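Local coordinates for folylpolyglutamate synthase/dihydrofolate synthase (Thermotoga maritima, PDB 1O5Z), which probably catalyses the ATP-dependent addition of L-glutamate to dihydropteroate and to tetrahydrofolate polyglutamates in folate biosynthesis, at residues M13-L16 with E17-Y21; S104-D107 with V108-Y112. All blocks are in the same frame, centred on the assembly; numbering follows the deposited sequence.

Interaction 1 of 2, residues M13-L16 with E17-Y21; sequences MAYL and EVLRY
Tyr15 and Leu19, one turn apart on helix 12-23, make the tightly packed side of this local contact. Leu19 CG lies over one face of the Tyr15 ring, 4.1 Å above its plane and displaced toward the rim, while the Leu19 CD1 methyl reaches Tyr15 OH at 3.6 Å. A chi1 of 172° sets the Tyr15 ring beside its own carbonyl carbon, which brings the phenol to the Leu19 branch. Its hydroxyl is hydrogen-bonded to Glu439, and Phe92 and Arg93 also touch the side chain, so this side is buried. Leu16 is buried as well, yet its CB is 3.9 Å from Arg20 NH1 and so borders the polar side.

That other side is exposed and held by charge and water. Arg20, extended from CG to NE, runs back along the helix until its NH1 forms a salt bridge with Glu17 OE1 at 3.0 Å. The Met13 CE methyl sits at the edge of the guanidinium, in its plane, 3.8 Å from Arg20 NH2. A water lying in that plane too donates to Met13 O at 2.8 Å and to Glu17 OE1, and accepts from Arg20 NH1. Met13 O also receives Glu17 N at 3.1 Å, with the donor tilted 33° from the carbonyl plane. Two donors thus share one carbonyl oxygen, and the Glu17-Arg20 pair, bridged both directly and through water, probably has its charges largely balanced at the helix surface.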
# COMPACT_ATOMS: atom_id res chain seq x y z
N MET A 13 9.93 -17.58 -17.56
CA MET A 13 8.84 -18.55 -17.56
C MET A 13 8.75 -19.27 -16.25
O MET A 13 7.67 -19.69 -15.83
CB MET A 13 9.04 -19.58 -18.66
CG MET A 13 7.72 -20.18 -19.18
SD MET A 13 6.80 -19.25 -20.48
CE MET A 13 5.38 -18.52 -19.62
N ALA A 14 9.90 -19.44 -15.60
CA ALA A 14 9.94 -20.07 -14.29
C ALA A 14 9.28 -19.15 -13.26
O ALA A 14 8.49 -19.58 -12.45
CB ALA A 14 11.39 -20.36 -13.92
N TYR A 15 9.61 -17.88 -13.34
CA TYR A 15 8.91 -16.84 -12.58
C TYR A 15 7.38 -16.87 -12.74
O TYR A 15 6.66 -16.91 -11.77
CB TYR A 15 9.45 -15.47 -12.94
CG TYR A 15 8.64 -14.33 -12.34
CD1 TYR A 15 8.79 -13.96 -11.01
CD2 TYR A 15 7.74 -13.60 -13.12
CE1 TYR A 15 8.06 -12.88 -10.46
CE2 TYR A 15 7.00 -12.54 -12.57
CZ TYR A 15 7.17 -12.20 -11.25
OH TYR A 15 6.43 -11.16 -10.74
N LEU A 16 6.87 -16.85 -13.96
CA LEU A 16 5.41 -16.98 -14.16
C LEU A 16 4.84 -18.25 -13.51
O LEU A 16 3.78 -18.22 -12.86
CB LEU A 16 5.07 -16.95 -15.62
CG LEU A 16 5.33 -15.62 -16.32
CD1 LEU A 16 4.77 -15.77 -17.75
CD2 LEU A 16 4.74 -14.40 -15.60
N GLU A 17 5.58 -19.34 -13.63
CA GLU A 17 5.19 -20.64 -13.04
C GLU A 17 5.20 -20.60 -11.51
O GLU A 17 4.36 -21.21 -10.85
CB GLU A 17 6.15 -21.73 -13.58
CG GLU A 17 5.56 -23.07 -14.00
CD GLU A 17 4.33 -22.97 -14.91
OE1 GLU A 17 4.47 -23.00 -16.19
OE2 GLU A 17 3.22 -22.94 -14.33
N VAL A 18 6.14 -19.86 -10.93
CA VAL A 18 6.07 -19.56 -9.50
C VAL A 18 4.76 -18.86 -9.17
O VAL A 18 4.14 -19.17 -8.15
CB VAL A 18 7.20 -18.63 -9.00
CG1 VAL A 18 6.90 -18.15 -7.61
CG2 VAL A 18 8.52 -19.34 -9.01
N LEU A 19 4.38 -17.88 -9.97
CA LEU A 19 3.15 -17.10 -9.69
C LEU A 19 1.91 -17.97 -9.87
O LEU A 19 0.97 -17.85 -9.13
CB LEU A 19 3.05 -15.84 -10.54
CG LEU A 19 4.10 -14.75 -10.38
CD1 LEU A 19 3.73 -13.55 -11.25
CD2 LEU A 19 4.26 -14.38 -8.94
N ARG A 20 1.94 -18.86 -10.85
CA ARG A 20 0.86 -19.85 -10.93
C ARG A 20 0.72 -20.69 -9.65
O ARG A 20 -0.38 -20.89 -9.18
CB ARG A 20 1.02 -20.71 -12.17
CG ARG A 20 0.90 -19.87 -13.43
CD ARG A 20 0.73 -20.68 -14.68
NE ARG A 20 0.91 -19.87 -15.89
CZ ARG A 20 2.06 -19.72 -16.55
NH1 ARG A 20 3.16 -20.32 -16.14
NH2 ARG A 20 2.11 -18.96 -17.64
N TYR A 21 1.84 -21.15 -9.08
CA TYR A 21 1.81 -21.92 -7.83
C TYR A 21 1.25 -21.01 -6.73
O TYR A 21 0.36 -21.41 -6.00
CB TYR A 21 3.21 -22.55 -7.45
CG TYR A 21 3.32 -22.94 -5.96
CD1 TYR A 21 3.59 -21.97 -4.98
CD2 TYR A 21 3.10 -24.27 -5.53
CE1 TYR A 21 3.62 -22.28 -3.62
CE2 TYR A 21 3.16 -24.62 -4.15
CZ TYR A 21 3.42 -23.60 -3.19
OH TYR A 21 3.47 -23.87 -1.80
O HOH W 1 5.42 -20.65 -17.25

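Interaction 2 of 2, residues S104-D107 with V108-Y112; sequences SEED and VVKIY
Ser104 O accepts Val108 N at 3.1 Å, the first backbone bond across this contact at the start of helix 105-122. The side chain of Ser104 caps the same turn, its OG accepting Asp107 N at 2.9 Å with an N-H...O angle of 160°. The hydroxyl is turned back over the first turn, where it meets an amide that has no carbonyl of a preceding helical turn to bond. One residue thus supplies both a side-chain and a main-chain acceptor.

This is an N-cap in the Mur ligase middle domain, just after strand 101-102 at the edge of its mixed sheet. Beyond the cap, regular helical bonding takes over. Glu105 O accepts Val109 N, Glu106 O accepts Lys110 N at 2.9 Å, and Asp107 O accepts Ile111 N at 2.8 Å; the last is almost straight at the hydrogen, 178°, although the donor is tilted 25° from the carbonyl plane.

The carboxylates of Glu105 and Asp107 find polar partners beyond the turn. Glu105 OE1 is hydrogen-bonded to ND1 of His12, a residue of the purification tag, and Asp107 OD2 has a long, weak ion pair with Lys147. Asp107 and Lys110 meet instead through carbon, Asp107 OD1 lying 3.4 Å from Lys110 CD, while Lys110 NZ stays 4.7 Å from the same oxygen, so any attraction is probably long-range rather than a salt bridge. Among the buried side chains, Ile111 folds its CD1 methyl to 3.3 Å from Asp107 O, an acceptor already engaged by Ile111 N, and packs outward on Met139, Leu142 and Tyr143 of helix 132-146.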
# COMPACT_ATOMS: atom_id res chain seq x y z
N SER A 104 13.86 -8.95 -8.36
CA SER A 104 13.86 -9.40 -9.70
C SER A 104 13.04 -10.67 -9.84
O SER A 104 12.85 -11.40 -8.89
CB SER A 104 15.29 -9.73 -10.13
OG SER A 104 15.80 -10.81 -9.39
N GLU A 105 12.59 -10.93 -11.05
CA GLU A 105 11.99 -12.22 -11.39
C GLU A 105 12.91 -13.39 -11.00
O GLU A 105 12.45 -14.40 -10.44
CB GLU A 105 11.71 -12.28 -12.90
CG GLU A 105 10.57 -11.36 -13.29
CD GLU A 105 10.00 -11.63 -14.67
OE1 GLU A 105 10.56 -12.47 -15.41
OE2 GLU A 105 8.99 -10.95 -15.01
N GLU A 106 14.19 -13.24 -11.33
CA GLU A 106 15.23 -14.24 -11.07
C GLU A 106 15.34 -14.56 -9.55
O GLU A 106 15.40 -15.70 -9.15
CB GLU A 106 16.58 -13.78 -11.65
CG GLU A 106 17.65 -14.84 -11.43
CD GLU A 106 19.11 -14.37 -11.61
OE1 GLU A 106 19.92 -15.16 -12.23
OE2 GLU A 106 19.44 -13.25 -11.09
N ASP A 107 15.33 -13.55 -8.71
CA ASP A 107 15.38 -13.81 -7.30
C ASP A 107 14.11 -14.39 -6.73
O ASP A 107 14.16 -15.16 -5.76
CB ASP A 107 15.74 -12.54 -6.55
CG ASP A 107 17.25 -12.25 -6.60
OD1 ASP A 107 18.04 -13.16 -7.00
OD2 ASP A 107 17.72 -11.15 -6.25
N VAL A 108 12.96 -14.02 -7.27
CA VAL A 108 11.73 -14.60 -6.83
C VAL A 108 11.83 -16.12 -7.10
O VAL A 108 11.53 -16.95 -6.25
CB VAL A 108 10.54 -14.02 -7.57
CG1 VAL A 108 9.29 -14.97 -7.43
CG2 VAL A 108 10.24 -12.58 -7.12
N VAL A 109 12.28 -16.45 -8.30
CA VAL A 109 12.47 -17.84 -8.69
C VAL A 109 13.45 -18.53 -7.73
O VAL A 109 13.18 -19.62 -7.24
CB VAL A 109 12.93 -17.92 -10.16
CG1 VAL A 109 13.38 -19.34 -10.55
CG2 VAL A 109 11.83 -17.54 -11.06
N LYS A 110 14.57 -17.86 -7.43
CA LYS A 110 15.58 -18.41 -6.52
C LYS A 110 15.05 -18.68 -5.12
O LYS A 110 15.24 -19.77 -4.59
CB LYS A 110 16.80 -17.48 -6.42
CG LYS A 110 17.83 -17.63 -7.61
CD LYS A 110 18.86 -16.46 -7.58
CE LYS A 110 20.25 -16.86 -8.11
NZ LYS A 110 21.37 -16.49 -7.12
N ILE A 111 14.42 -17.69 -4.51
CA ILE A 111 13.84 -17.90 -3.21
C ILE A 111 12.77 -18.98 -3.26
O ILE A 111 12.71 -19.83 -2.38
CB ILE A 111 13.30 -16.61 -2.58
CG1 ILE A 111 14.43 -15.87 -1.83
CG2 ILE A 111 12.23 -16.89 -1.50
CD1 ILE A 111 14.98 -14.87 -2.61
N TYR A 112 11.95 -19.00 -4.29
CA TYR A 112 10.99 -20.06 -4.40
C TYR A 112 11.67 -21.47 -4.46
O TYR A 112 11.26 -22.38 -3.80
CB TYR A 112 10.08 -19.85 -5.61
CG TYR A 112 9.20 -21.02 -5.76
CD1 TYR A 112 8.07 -21.17 -4.96
CD2 TYR A 112 9.54 -22.05 -6.61
CE1 TYR A 112 7.29 -22.28 -5.06
CE2 TYR A 112 8.79 -23.14 -6.72
CZ TYR A 112 7.67 -23.27 -5.94
OH TYR A 112 6.93 -24.43 -6.05

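Interactions 1 and 2 lie on neighbouring helices, 12-23 and 105-122, with centres about 10 Å apart, and they touch directly. Tyr15 N comes within 3.2 Å of Val109 CG2, Tyr15 CD2 within 3.4 Å of Glu105 CD, and Val18 CG2 packs on the Tyr112 ring, as does the ring of Tyr21. Both contacts are partly buried, each combining buried apolar residues with exposed polar ones. They differ in place: residues 13-21 span most of helix 12-23 and spend their charges on a local, water-bridged pair, whereas 104-112 begin a helix, where capping matters, Glu105 meets the tag residue His12 and Asp107 pairs weakly with Lys147.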